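Local coordinates for putative adhesin (Komagataella phaffii, PDB 5FX8), which is a putative cell-wall adhesin that may take part in cell-cell interaction, binding other proteins through salt bridges and hydrogen bonds, at residues Thr39-Ala44 with Phe92-Pro97; Ile46-Pro51 with Phe131-Gln136; Ile153-Ala158 with Phe166-Gly171; Val280-Thr285 with Phe297-Pro302. All coordinates share one frame; numbering follows the deposited sequence.

Interaction 1 (Thr39-Ala44 with Phe92-Pro97); sequences TIAGDA and FTFSDP
Ala-41, Gly-42 and Ala-44 meet Phe-94 where a loop packs onto the last residue of a β-strand, in the part of the chain assigned to the first cohesin-like domain. Strands 45-49 and 89-94 run antiparallel, and residues 39-44 form the lead-in to the first of them, so the contact carries their pairing one step past the regular strand. The bond that does this is from Phe-94 N to Ala-44 O, 3.2 Å long and nearly straight at 164°; it follows the backbone pairing of Phe-92 with Ile-46.

Phe-94 buries more surface here than any other residue. CG stands beside the backbone N and anti to the carbonyl carbon (chi1 -65°), which brings the ring against Ala-41 and Ala-44. Ala-41 CB then sits over one ring face, 4.0 Å from the centroid, in a CH-pi contact. The backbone of Gly-42 lies against the root of the same side chain, Gly-42 CA being 3.5 Å from Phe-94 CB. At Gly-42 and Asp-96 the model is crowded, and the short approach of their backbones there is doubtful.

Around the pair, Leu-79, Leu-104 and Ile-46 also touch the Phe-94 side chain, while Ile-101 lies against Ala-41, so the loop closes onto a core built from several strands. The oxygen that receives the Phe-94 N-H has a second neighbour in the same residue: Ala-44 O lies in the plane of the Phe-94 ring, at its edge, 3.4 Å from CD1.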
loop_
_atom_site.group_PDB
_atom_site.type_symbol
_atom_site.label_atom_id
_atom_site.label_comp_id
_atom_site.label_asym_id
_atom_site.label_seq_id
_atom_site.Cartn_x
_atom_site.Cartn_y
_atom_site.Cartn_z
ATOM N N THR C 39 -11.909 -85.347 -32.061
ATOM C CA THR C 39 -11.526 -85.148 -30.663
ATOM C C THR C 39 -11.892 -86.335 -29.777
ATOM O O THR C 39 -13.055 -86.577 -29.430
ATOM C CB THR C 39 -12.071 -83.829 -30.089
ATOM O OG1 THR C 39 -11.530 -83.637 -28.781
ATOM C CG2 THR C 39 -13.560 -83.793 -29.978
ATOM N N ILE C 40 -10.855 -87.058 -29.364
ATOM C CA ILE C 40 -10.989 -88.370 -28.750
ATOM C C ILE C 40 -11.762 -88.272 -27.441
ATOM O O ILE C 40 -11.858 -89.249 -26.699
ATOM C CB ILE C 40 -9.604 -89.022 -28.527
ATOM C CG1 ILE C 40 -8.564 -87.975 -28.113
ATOM C CG2 ILE C 40 -9.158 -89.827 -29.754
ATOM C CD1 ILE C 40 -7.268 -88.568 -27.615
ATOM N N ALA C 41 -12.338 -87.115 -27.154
ATOM C CA ALA C 41 -12.960 -86.869 -25.853
ATOM C C ALA C 41 -14.107 -87.873 -25.562
ATOM O O ALA C 41 -14.524 -88.503 -26.522
ATOM C CB ALA C 41 -13.436 -85.433 -25.804
ATOM N N GLY C 42 -14.618 -88.089 -24.327
ATOM C CA GLY C 42 -14.208 -87.512 -23.048
ATOM C C GLY C 42 -12.785 -87.811 -22.697
ATOM O O GLY C 42 -11.926 -87.208 -23.283
ATOM N N ASP C 43 -12.521 -88.714 -21.769
ATOM C CA ASP C 43 -11.205 -89.318 -21.530
ATOM C C ASP C 43 -9.955 -88.516 -21.967
ATOM O O ASP C 43 -8.844 -88.770 -21.484
ATOM C CB ASP C 43 -11.214 -90.754 -22.154
ATOM C CG ASP C 43 -11.324 -90.776 -23.665
ATOM O OD1 ASP C 43 -10.897 -89.767 -24.294
ATOM O OD2 ASP C 43 -11.764 -91.852 -24.180
ATOM N N ALA C 44 -10.131 -87.567 -22.886
ATOM C CA ALA C 44 -9.064 -86.861 -23.582
ATOM C C ALA C 44 -8.621 -85.626 -22.823
ATOM O O ALA C 44 -9.425 -84.924 -22.210
ATOM C CB ALA C 44 -9.519 -86.447 -24.983
ATOM N N PHE C 92 -6.930 -79.612 -19.616
ATOM C CA PHE C 92 -8.366 -79.714 -19.803
ATOM C C PHE C 92 -8.704 -81.188 -19.948
ATOM O O PHE C 92 -8.049 -81.904 -20.707
ATOM C CB PHE C 92 -8.821 -78.935 -21.034
ATOM C CG PHE C 92 -8.517 -77.464 -20.983
ATOM C CD1 PHE C 92 -7.244 -76.986 -21.212
ATOM C CD2 PHE C 92 -9.513 -76.557 -20.758
ATOM C CE1 PHE C 92 -6.979 -75.640 -21.178
ATOM C CE2 PHE C 92 -9.248 -75.231 -20.731
ATOM C CZ PHE C 92 -7.980 -74.768 -20.937
ATOM N N THR C 93 -9.697 -81.648 -19.204
ATOM C CA THR C 93 -10.081 -83.052 -19.201
ATOM C C THR C 93 -11.572 -83.173 -19.468
ATOM O O THR C 93 -12.384 -82.817 -18.617
ATOM C CB THR C 93 -9.721 -83.694 -17.878
ATOM O OG1 THR C 93 -8.313 -83.579 -17.682
ATOM C CG2 THR C 93 -10.117 -85.132 -17.884
ATOM N N PHE C 94 -11.930 -83.697 -20.628
ATOM C CA PHE C 94 -13.332 -83.847 -20.973
ATOM C C PHE C 94 -13.988 -84.969 -20.169
ATOM O O PHE C 94 -13.328 -85.905 -19.717
ATOM C CB PHE C 94 -13.461 -84.113 -22.460
ATOM C CG PHE C 94 -13.007 -82.981 -23.319
ATOM C CD1 PHE C 94 -11.678 -82.813 -23.627
ATOM C CD2 PHE C 94 -13.918 -82.096 -23.847
ATOM C CE1 PHE C 94 -11.277 -81.768 -24.436
ATOM C CE2 PHE C 94 -13.516 -81.067 -24.650
ATOM C CZ PHE C 94 -12.207 -80.900 -24.941
ATOM N N SER C 95 -15.310 -84.876 -20.015
ATOM C CA SER C 95 -16.070 -85.702 -19.059
ATOM C C SER C 95 -17.113 -86.541 -19.797
ATOM O O SER C 95 -18.327 -86.398 -19.603
ATOM C CB SER C 95 -16.726 -84.795 -17.991
ATOM O OG SER C 95 -15.834 -83.795 -17.494
ATOM N N ASP C 96 -16.632 -87.462 -20.655
ATOM C CA ASP C 96 -17.502 -88.140 -21.622
ATOM C C ASP C 96 -16.921 -89.514 -21.996
ATOM O O ASP C 96 -16.067 -89.589 -22.927
ATOM C CB ASP C 96 -17.714 -87.329 -22.875
ATOM C CG ASP C 96 -19.179 -87.277 -23.224
ATOM O OD1 ASP C 96 -20.022 -87.794 -22.491
ATOM O OD2 ASP C 96 -19.455 -86.656 -24.278
ATOM N N PRO C 97 -17.356 -90.603 -21.373
ATOM C CA PRO C 97 -16.588 -91.813 -21.383
ATOM C C PRO C 97 -16.648 -92.462 -22.770
ATOM O O PRO C 97 -17.746 -92.697 -23.307
ATOM C CB PRO C 97 -17.289 -92.612 -20.371
ATOM C CG PRO C 97 -18.768 -92.177 -20.383
ATOM C CD PRO C 97 -18.753 -90.751 -20.856
#

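Interaction 2 (Ile46-Pro51 with Phe131-Gln136); sequences IEVSIP and FETSDQ
Ser-49 and Glu-132 hold two antiparallel segments together with one backbone bond and one side-chain bond. Ser-49 N donates to Glu-132 O over 3.0 Å, almost straight at 169°. The return bond departs from the usual β pattern: Glu-132 N is received by the hydroxyl, at 3.1 Å from Ser-49 OG, instead of by the Ser-49 carbonyl. A chi1 of 65° makes this possible, setting OG between the backbone N and the carbonyl carbon. Weaker CA-H...O contacts accompany the pair, from Val-48 CA to Glu-132 O and from Phe-131 CA to Ser-49 O.

The apolar part centres on the Phe-131 ring. Pro-51 CD lies over one face, 3.8 Å from the centroid in a CH-pi contact, and Ile-50 CG1 comes up to the ring edge, 4.0 Å from Phe-131 CE2. Val-48 takes the other end, with CG1 against Phe-131 CB and CG2 alongside Thr-133 CG2.

Beyond the strand the chain turns back, and Gln-136 O accepts from both Thr-133 N and Thr-133 OG1. Strand 45-49 is paired on with strand 89-94, and strand 126-132 with strand 137-144; Val-48 and Phe-131 both also rest on Ile-7 of strand 4-11.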
loop_
_atom_site.group_PDB
_atom_site.type_symbol
_atom_site.label_atom_id
_atom_site.label_comp_id
_atom_site.label_asym_id
_atom_site.label_seq_id
_atom_site.Cartn_x
_atom_site.Cartn_y
_atom_site.Cartn_z
ATOM N N ILE C 46 -6.046 -82.063 -22.817
ATOM C CA ILE C 46 -5.353 -81.057 -23.595
ATOM C C ILE C 46 -4.496 -80.269 -22.627
ATOM O O ILE C 46 -5.023 -79.606 -21.728
ATOM C CB ILE C 46 -6.320 -80.129 -24.337
ATOM C CG1 ILE C 46 -7.336 -80.952 -25.113
ATOM C CG2 ILE C 46 -5.554 -79.229 -25.262
ATOM C CD1 ILE C 46 -8.268 -80.146 -25.941
ATOM N N GLU C 47 -3.187 -80.352 -22.794
ATOM C CA GLU C 47 -2.248 -79.681 -21.916
ATOM C C GLU C 47 -1.759 -78.391 -22.561
ATOM O O GLU C 47 -1.288 -78.409 -23.702
ATOM C CB GLU C 47 -1.089 -80.609 -21.593
ATOM C CG GLU C 47 -1.525 -81.764 -20.767
ATOM C CD GLU C 47 -0.359 -82.469 -20.156
ATOM O OE1 GLU C 47 0.714 -82.464 -20.790
ATOM O OE2 GLU C 47 -0.504 -83.002 -19.034
ATOM N N VAL C 48 -1.879 -77.279 -21.833
ATOM C CA VAL C 48 -1.433 -75.963 -22.289
ATOM C C VAL C 48 -0.567 -75.352 -21.205
ATOM O O VAL C 48 -0.998 -75.225 -20.056
ATOM C CB VAL C 48 -2.586 -74.991 -22.611
ATOM C CG1 VAL C 48 -2.022 -73.766 -23.269
ATOM C CG2 VAL C 48 -3.597 -75.599 -23.514
ATOM N N SER C 49 0.640 -74.959 -21.564
ATOM C CA SER C 49 1.522 -74.371 -20.578
ATOM C C SER C 49 1.218 -72.888 -20.473
ATOM O O SER C 49 0.900 -72.237 -21.465
ATOM C CB SER C 49 2.975 -74.595 -20.952
ATOM O OG SER C 49 3.268 -73.901 -22.140
ATOM N N ILE C 50 1.247 -72.380 -19.255
ATOM C CA ILE C 50 1.052 -70.963 -18.980
ATOM C C ILE C 50 2.428 -70.365 -18.715
ATOM O O ILE C 50 3.188 -70.934 -17.928
ATOM C CB ILE C 50 0.111 -70.747 -17.775
ATOM C CG1 ILE C 50 -1.362 -70.760 -18.190
ATOM C CG2 ILE C 50 0.402 -69.430 -17.079
ATOM C CD1 ILE C 50 -1.860 -72.074 -18.647
ATOM N N PRO C 51 2.796 -69.265 -19.365
ATOM C CA PRO C 51 4.117 -68.673 -19.126
ATOM C C PRO C 51 4.284 -68.225 -17.687
ATOM O O PRO C 51 3.347 -67.757 -17.054
ATOM C CB PRO C 51 4.144 -67.481 -20.085
ATOM C CG PRO C 51 2.741 -67.208 -20.401
ATOM C CD PRO C 51 2.036 -68.515 -20.371
ATOM N N PHE C 131 2.158 -69.489 -24.960
ATOM C CA PHE C 131 1.452 -70.694 -24.528
ATOM C C PHE C 131 1.829 -71.851 -25.457
ATOM O O PHE C 131 1.663 -71.757 -26.678
ATOM C CB PHE C 131 -0.061 -70.468 -24.522
ATOM C CG PHE C 131 -0.497 -69.334 -23.642
ATOM C CD1 PHE C 131 -0.575 -68.048 -24.141
ATOM C CD2 PHE C 131 -0.808 -69.546 -22.316
ATOM C CE1 PHE C 131 -0.948 -67.012 -23.352
ATOM C CE2 PHE C 131 -1.187 -68.507 -21.522
ATOM C CZ PHE C 131 -1.251 -67.234 -22.042
ATOM N N GLU C 132 2.349 -72.930 -24.884
ATOM C CA GLU C 132 2.762 -74.098 -25.650
ATOM C C GLU C 132 1.721 -75.203 -25.536
ATOM O O GLU C 132 1.333 -75.593 -24.430
ATOM C CB GLU C 132 4.130 -74.592 -25.190
ATOM C CG GLU C 132 5.244 -73.633 -25.565
ATOM C CD GLU C 132 6.575 -74.314 -25.788
ATOM O OE1 GLU C 132 6.624 -75.562 -25.748
ATOM O OE2 GLU C 132 7.578 -73.598 -26.001
ATOM N N THR C 133 1.239 -75.671 -26.683
ATOM C CA THR C 133 0.501 -76.920 -26.723
ATOM C C THR C 133 1.404 -78.004 -27.285
ATOM O O THR C 133 2.628 -77.950 -27.119
ATOM C CB THR C 133 -0.760 -76.798 -27.564
ATOM O OG1 THR C 133 -0.398 -76.623 -28.932
ATOM C CG2 THR C 133 -1.577 -75.617 -27.103
ATOM N N SER C 134 0.817 -78.990 -27.953
ATOM C CA SER C 134 1.617 -80.091 -28.472
ATOM C C SER C 134 2.010 -79.855 -29.913
ATOM O O SER C 134 3.119 -80.202 -30.321
ATOM C CB SER C 134 0.863 -81.415 -28.331
ATOM O OG SER C 134 -0.457 -81.323 -28.832
ATOM N N ASP C 135 1.143 -79.228 -30.689
ATOM C CA ASP C 135 1.432 -79.022 -32.092
ATOM C C ASP C 135 1.586 -77.558 -32.462
ATOM O O ASP C 135 1.740 -77.254 -33.647
ATOM C CB ASP C 135 0.335 -79.656 -32.948
ATOM C CG ASP C 135 -0.954 -78.896 -32.878
ATOM O OD1 ASP C 135 -1.203 -78.289 -31.827
ATOM O OD2 ASP C 135 -1.716 -78.886 -33.867
ATOM N N GLN C 136 1.553 -76.646 -31.501
ATOM C CA GLN C 136 1.514 -75.240 -31.862
ATOM C C GLN C 136 1.841 -74.410 -30.642
ATOM O O GLN C 136 1.633 -74.843 -29.509
ATOM C CB GLN C 136 0.149 -74.837 -32.412
ATOM C CG GLN C 136 0.155 -73.506 -33.093
ATOM C CD GLN C 136 -1.196 -73.158 -33.641
ATOM O OE1 GLN C 136 -2.031 -74.033 -33.848
ATOM N NE2 GLN C 136 -1.432 -71.871 -33.867
#

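Interaction 3 (Ile153-Ala158 with Phe166-Gly171); sequences IKLSNA and FVDIPG
Ile-153 and Leu-155 pair with Asp-168 and Phe-166 in an antiparallel β-hairpin of the second cohesin-like domain. Each pair exchanges two backbone hydrogen bonds: Asp-168 N reaches Ile-153 O at 3.0 Å, and Leu-155 N reaches Phe-166 O at 2.8 Å. Lys-154 and Val-167 form the non-hydrogen-bonded pair between them.

On the face that carries the side chains of these two pairs, Ile-153 CG1 lies 3.7 Å from Asp-168 CB, and the CB atoms of Leu-155 and Phe-166 meet at 4.0 Å. Farther along, Asn-157 places its amide over a face of the Phe-166 ring, ND2 being 3.6 Å from CE2, with amide and ring planes 59° apart.

The second shell is polar. Asp-168 OD2 forms salt bridges with both Arg-262 and Arg-149, which would be expected to favour its ionised form. Lys-154, on the opposite face, bends at chi2 and chi3 to bring NZ into hydrogen bonds with the backbone oxygen of Glu-301 and with Asn-278 OD1.

Strand 153-158 is outermost in its five-stranded antiparallel sheet, and strand 162-170 joins it to strand 260-268. Val-167, on the Lys-154 face, packs across onto Val-280 and Val-282 of strand 275-286.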
loop_
_atom_site.group_PDB
_atom_site.type_symbol
_atom_site.label_atom_id
_atom_site.label_comp_id
_atom_site.label_asym_id
_atom_site.label_seq_id
_atom_site.Cartn_x
_atom_site.Cartn_y
_atom_site.Cartn_z
ATOM N N ILE C 153 -7.146 -41.063 -12.319
ATOM C CA ILE C 153 -7.237 -42.507 -12.390
ATOM C C ILE C 153 -7.493 -43.060 -10.991
ATOM O O ILE C 153 -7.390 -42.354 -9.998
ATOM C CB ILE C 153 -5.988 -43.140 -13.013
ATOM C CG1 ILE C 153 -4.764 -42.850 -12.163
ATOM C CG2 ILE C 153 -5.805 -42.630 -14.411
ATOM C CD1 ILE C 153 -3.544 -43.519 -12.673
ATOM N N LYS C 154 -7.850 -44.348 -10.938
ATOM C CA LYS C 154 -8.124 -45.086 -9.713
ATOM C C LYS C 154 -7.318 -46.382 -9.735
ATOM O O LYS C 154 -7.216 -47.021 -10.778
ATOM C CB LYS C 154 -9.617 -45.377 -9.602
ATOM C CG LYS C 154 -10.081 -45.489 -8.182
ATOM C CD LYS C 154 -10.898 -46.702 -7.947
ATOM C CE LYS C 154 -12.132 -46.660 -8.752
ATOM N NZ LYS C 154 -12.947 -47.849 -8.441
ATOM N N LEU C 155 -6.728 -46.770 -8.604
ATOM C CA LEU C 155 -5.920 -47.987 -8.510
ATOM C C LEU C 155 -6.326 -48.813 -7.290
ATOM O O LEU C 155 -6.676 -48.247 -6.255
ATOM C CB LEU C 155 -4.420 -47.651 -8.439
ATOM C CG LEU C 155 -3.847 -46.831 -9.606
ATOM C CD1 LEU C 155 -2.383 -46.531 -9.403
ATOM C CD2 LEU C 155 -4.037 -47.515 -10.933
ATOM N N SER C 156 -6.299 -50.149 -7.411
ATOM C CA SER C 156 -6.615 -51.081 -6.328
ATOM C C SER C 156 -5.339 -51.733 -5.825
ATOM O O SER C 156 -4.417 -51.984 -6.595
ATOM C CB SER C 156 -7.553 -52.218 -6.767
ATOM O OG SER C 156 -8.737 -51.797 -7.410
ATOM N N ASN C 157 -5.290 -52.050 -4.542
ATOM C CA ASN C 157 -4.177 -52.826 -4.015
ATOM C C ASN C 157 -4.715 -53.730 -2.928
ATOM O O ASN C 157 -5.240 -53.247 -1.926
ATOM C CB ASN C 157 -3.065 -51.946 -3.452
ATOM C CG ASN C 157 -2.341 -51.136 -4.523
ATOM O OD1 ASN C 157 -1.488 -51.657 -5.250
ATOM N ND2 ASN C 157 -2.662 -49.841 -4.605
ATOM N N ALA C 158 -4.594 -55.031 -3.106
ATOM C CA ALA C 158 -5.020 -55.929 -2.048
ATOM C C ALA C 158 -4.090 -55.782 -0.855
ATOM O O ALA C 158 -2.869 -55.781 -1.008
ATOM C CB ALA C 158 -5.026 -57.369 -2.542
ATOM N N PHE C 166 -6.239 -45.999 -4.447
ATOM C CA PHE C 166 -5.479 -44.810 -4.818
ATOM C C PHE C 166 -6.270 -44.037 -5.855
ATOM O O PHE C 166 -6.713 -44.610 -6.850
ATOM C CB PHE C 166 -4.099 -45.152 -5.387
ATOM C CG PHE C 166 -3.112 -45.656 -4.368
ATOM C CD1 PHE C 166 -3.334 -45.479 -3.019
ATOM C CD2 PHE C 166 -1.962 -46.304 -4.762
ATOM C CE1 PHE C 166 -2.438 -45.937 -2.068
ATOM C CE2 PHE C 166 -1.061 -46.772 -3.816
ATOM C CZ PHE C 166 -1.308 -46.580 -2.459
ATOM N N VAL C 167 -6.453 -42.747 -5.623
ATOM C CA VAL C 167 -7.012 -41.840 -6.613
ATOM C C VAL C 167 -5.918 -40.839 -6.951
ATOM O O VAL C 167 -5.493 -40.057 -6.091
ATOM C CB VAL C 167 -8.274 -41.134 -6.103
ATOM C CG1 VAL C 167 -8.846 -40.266 -7.182
ATOM C CG2 VAL C 167 -9.307 -42.151 -5.638
ATOM N N ASP C 168 -5.433 -40.879 -8.183
ATOM C CA ASP C 168 -4.379 -39.986 -8.637
ATOM C C ASP C 168 -4.977 -38.838 -9.432
ATOM O O ASP C 168 -5.773 -39.063 -10.345
ATOM C CB ASP C 168 -3.366 -40.733 -9.495
ATOM C CG ASP C 168 -2.413 -41.556 -8.674
ATOM O OD1 ASP C 168 -2.559 -41.559 -7.440
ATOM O OD2 ASP C 168 -1.512 -42.199 -9.251
ATOM N N ILE C 169 -4.590 -37.616 -9.086
ATOM C CA ILE C 169 -4.989 -36.418 -9.813
ATOM C C ILE C 169 -3.743 -35.837 -10.475
ATOM O O ILE C 169 -2.823 -35.393 -9.777
ATOM C CB ILE C 169 -5.638 -35.377 -8.899
ATOM C CG1 ILE C 169 -6.694 -36.014 -7.992
ATOM C CG2 ILE C 169 -6.160 -34.248 -9.760
ATOM C CD1 ILE C 169 -7.936 -36.392 -8.679
ATOM N N PRO C 170 -3.667 -35.812 -11.800
ATOM C CA PRO C 170 -2.483 -35.254 -12.460
ATOM C C PRO C 170 -2.585 -33.740 -12.609
ATOM O O PRO C 170 -3.579 -33.212 -13.114
ATOM C CB PRO C 170 -2.486 -35.950 -13.824
ATOM C CG PRO C 170 -3.887 -36.230 -14.079
ATOM C CD PRO C 170 -4.560 -36.472 -12.753
ATOM N N GLY C 171 -1.546 -33.042 -12.153
ATOM C CA GLY C 171 -1.448 -31.618 -12.390
ATOM C C GLY C 171 -1.289 -31.263 -13.847
ATOM O O GLY C 171 -1.658 -30.161 -14.245
#

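Interaction 4 (Val280-Thr285 with Phe297-Pro302); sequences VNVDLT and FVLDEP
Val-280, Val-282 and Leu-284 line up against Leu-299 and Phe-297 on one face of an antiparallel β-hairpin, and this is its closely packed side. The backbones are joined by four hydrogen bonds, two in each of the pairs Val-280/Leu-299 and Val-282/Phe-297; Phe-297 N, for one, lies 2.8 Å from Val-282 O. That same oxygen sits in the plane of the Phe-297 ring at its edge, 3.5 Å from CD1, because a chi1 of -58° keeps the ring beside its own backbone N. Leu-284 CD1 approaches Phe-297 CE1 obliquely at 3.9 Å. Leu-299 CD1 meets Val-280 CG1 at 4.2 Å and touches Val-282 CG2 more distantly. Pro-152, from a loop, touches both Val-282 and Phe-297 on this face.

The other face is looser. Asn-281 and Val-298 lie side by side and point the same way, Asn-281 ND2 coming no nearer than 4.1 Å to Val-298 CG2, and Val-298 is exposed to solvent. Asp-283, also turned to this face, bonds through OD2 to Ser-296 OG.

The Asn-281 amide meets only hydrocarbon of Val-298 in this pair, a loose van der Waals contact. Between the two segments, the bonds are all backbone ones, and the side chains add hydrocarbon contacts of valine, leucine and phenylalanine.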
loop_
_atom_site.group_PDB
_atom_site.type_symbol
_atom_site.label_atom_id
_atom_site.label_comp_id
_atom_site.label_asym_id
_atom_site.label_seq_id
_atom_site.Cartn_x
_atom_site.Cartn_y
_atom_site.Cartn_z
ATOM N N VAL C 280 -15.751 -43.791 -7.780
ATOM C CA VAL C 280 -15.105 -42.575 -7.331
ATOM C C VAL C 280 -15.468 -41.495 -8.325
ATOM O O VAL C 280 -15.043 -41.548 -9.481
ATOM C CB VAL C 280 -13.590 -42.712 -7.230
ATOM C CG1 VAL C 280 -12.997 -41.371 -6.968
ATOM C CG2 VAL C 280 -13.236 -43.613 -6.121
ATOM N N ASN C 281 -16.238 -40.511 -7.887
ATOM C CA ASN C 281 -16.504 -39.334 -8.697
ATOM C C ASN C 281 -15.465 -38.271 -8.376
ATOM O O ASN C 281 -15.234 -37.959 -7.211
ATOM C CB ASN C 281 -17.906 -38.813 -8.419
ATOM C CG ASN C 281 -18.937 -39.898 -8.475
ATOM O OD1 ASN C 281 -19.141 -40.634 -7.509
ATOM N ND2 ASN C 281 -19.598 -40.014 -9.614
ATOM N N VAL C 282 -14.827 -37.736 -9.402
ATOM C CA VAL C 282 -13.817 -36.699 -9.247
ATOM C C VAL C 282 -14.235 -35.519 -10.100
ATOM O O VAL C 282 -14.409 -35.663 -11.312
ATOM C CB VAL C 282 -12.423 -37.196 -9.648
ATOM C CG1 VAL C 282 -11.449 -36.048 -9.660
ATOM C CG2 VAL C 282 -11.972 -38.259 -8.693
ATOM N N ASP C 283 -14.418 -34.361 -9.477
ATOM C CA ASP C 283 -14.752 -33.136 -10.193
ATOM C C ASP C 283 -13.578 -32.179 -10.086
ATOM O O ASP C 283 -13.136 -31.866 -8.981
ATOM C CB ASP C 283 -16.015 -32.505 -9.626
ATOM C CG ASP C 283 -17.194 -33.425 -9.710
ATOM O OD1 ASP C 283 -17.297 -34.351 -8.870
ATOM O OD2 ASP C 283 -18.010 -33.233 -10.628
ATOM N N LEU C 284 -13.056 -31.746 -11.221
ATOM C CA LEU C 284 -11.914 -30.851 -11.246
ATOM C C LEU C 284 -12.384 -29.467 -11.645
ATOM O O LEU C 284 -13.138 -29.318 -12.607
ATOM C CB LEU C 284 -10.851 -31.332 -12.227
ATOM C CG LEU C 284 -10.210 -32.682 -11.988
ATOM C CD1 LEU C 284 -9.219 -32.875 -13.056
ATOM C CD2 LEU C 284 -9.519 -32.709 -10.667
ATOM N N THR C 285 -11.952 -28.463 -10.901
ATOM C CA THR C 285 -12.177 -27.082 -11.282
ATOM C C THR C 285 -10.886 -26.518 -11.850
ATOM O O THR C 285 -9.821 -26.642 -11.242
ATOM C CB THR C 285 -12.644 -26.254 -10.099
ATOM O OG1 THR C 285 -13.955 -26.677 -9.730
ATOM C CG2 THR C 285 -12.663 -24.795 -10.470
ATOM N N PHE C 297 -15.500 -36.777 -13.656
ATOM C CA PHE C 297 -15.014 -38.097 -14.033
ATOM C C PHE C 297 -15.662 -39.133 -13.132
ATOM O O PHE C 297 -15.923 -38.881 -11.957
ATOM C CB PHE C 297 -13.483 -38.229 -13.910
ATOM C CG PHE C 297 -12.716 -37.249 -14.732
ATOM C CD1 PHE C 297 -12.546 -35.950 -14.300
ATOM C CD2 PHE C 297 -12.136 -37.634 -15.917
ATOM C CE1 PHE C 297 -11.846 -35.051 -15.047
ATOM C CE2 PHE C 297 -11.421 -36.741 -16.670
ATOM C CZ PHE C 297 -11.278 -35.441 -16.237
ATOM N N VAL C 298 -15.915 -40.306 -13.694
ATOM C CA VAL C 298 -16.453 -41.438 -12.955
ATOM C C VAL C 298 -15.480 -42.598 -13.096
ATOM O O VAL C 298 -15.043 -42.921 -14.207
ATOM C CB VAL C 298 -17.855 -41.817 -13.452
ATOM C CG1 VAL C 298 -18.488 -42.819 -12.523
ATOM C CG2 VAL C 298 -18.703 -40.585 -13.524
ATOM N N LEU C 299 -15.128 -43.207 -11.970
ATOM C CA LEU C 299 -14.160 -44.302 -11.926
ATOM C C LEU C 299 -14.804 -45.461 -11.165
ATOM O O LEU C 299 -14.774 -45.509 -9.933
ATOM C CB LEU C 299 -12.860 -43.840 -11.275
ATOM C CG LEU C 299 -12.324 -42.471 -11.696
ATOM C CD1 LEU C 299 -11.240 -42.035 -10.761
ATOM C CD2 LEU C 299 -11.784 -42.497 -13.077
ATOM N N ASP C 300 -15.386 -46.407 -11.895
ATOM C CA ASP C 300 -16.197 -47.443 -11.269
ATOM C C ASP C 300 -15.547 -48.818 -11.302
ATOM O O ASP C 300 -16.222 -49.813 -11.023
ATOM C CB ASP C 300 -17.584 -47.504 -11.904
ATOM C CG ASP C 300 -17.541 -47.375 -13.408
ATOM O OD1 ASP C 300 -16.509 -47.721 -14.016
ATOM O OD2 ASP C 300 -18.554 -46.934 -13.988
ATOM N N GLU C 301 -14.257 -48.897 -11.597
ATOM C CA GLU C 301 -13.577 -50.188 -11.647
ATOM C C GLU C 301 -13.753 -50.952 -10.331
ATOM O O GLU C 301 -13.452 -50.401 -9.262
ATOM C CB GLU C 301 -12.093 -50.002 -11.959
ATOM C CG GLU C 301 -11.387 -51.255 -12.467
ATOM C CD GLU C 301 -9.870 -51.198 -12.288
ATOM O OE1 GLU C 301 -9.365 -50.157 -11.801
ATOM O OE2 GLU C 301 -9.184 -52.199 -12.629
ATOM N N PRO C 302 -14.259 -52.207 -10.363
ATOM C CA PRO C 302 -14.393 -53.020 -9.147
ATOM C C PRO C 302 -13.077 -53.533 -8.609
ATOM O O PRO C 302 -12.030 -53.369 -9.236
ATOM C CB PRO C 302 -15.250 -54.206 -9.606
ATOM C CG PRO C 302 -15.816 -53.828 -10.857
ATOM C CD PRO C 302 -14.894 -52.854 -11.509
#

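The four contacts fall into two groups, one in each cohesin-like region, and the chain's centre lies between them. Interactions 1 and 2 have centres about 17 Å apart and reach the same sheet, in which strands 45-49 and 89-94 are neighbours; Phe-94 CE1 packs 3.7 Å from Ile-46 CD1. Interactions 3 and 4 are closer, about 10 Å between centres, and belong to separate sheets laid face to face: Ile-169 CD1 lies 3.7 Å from Val-282 CG1. The disulfide Cys-192 to Cys-242 links strands of these same two sheets. Between the groups, the nearest atoms, those of interactions 2 and 4, remain about 19 Å apart, so the two groups do not touch.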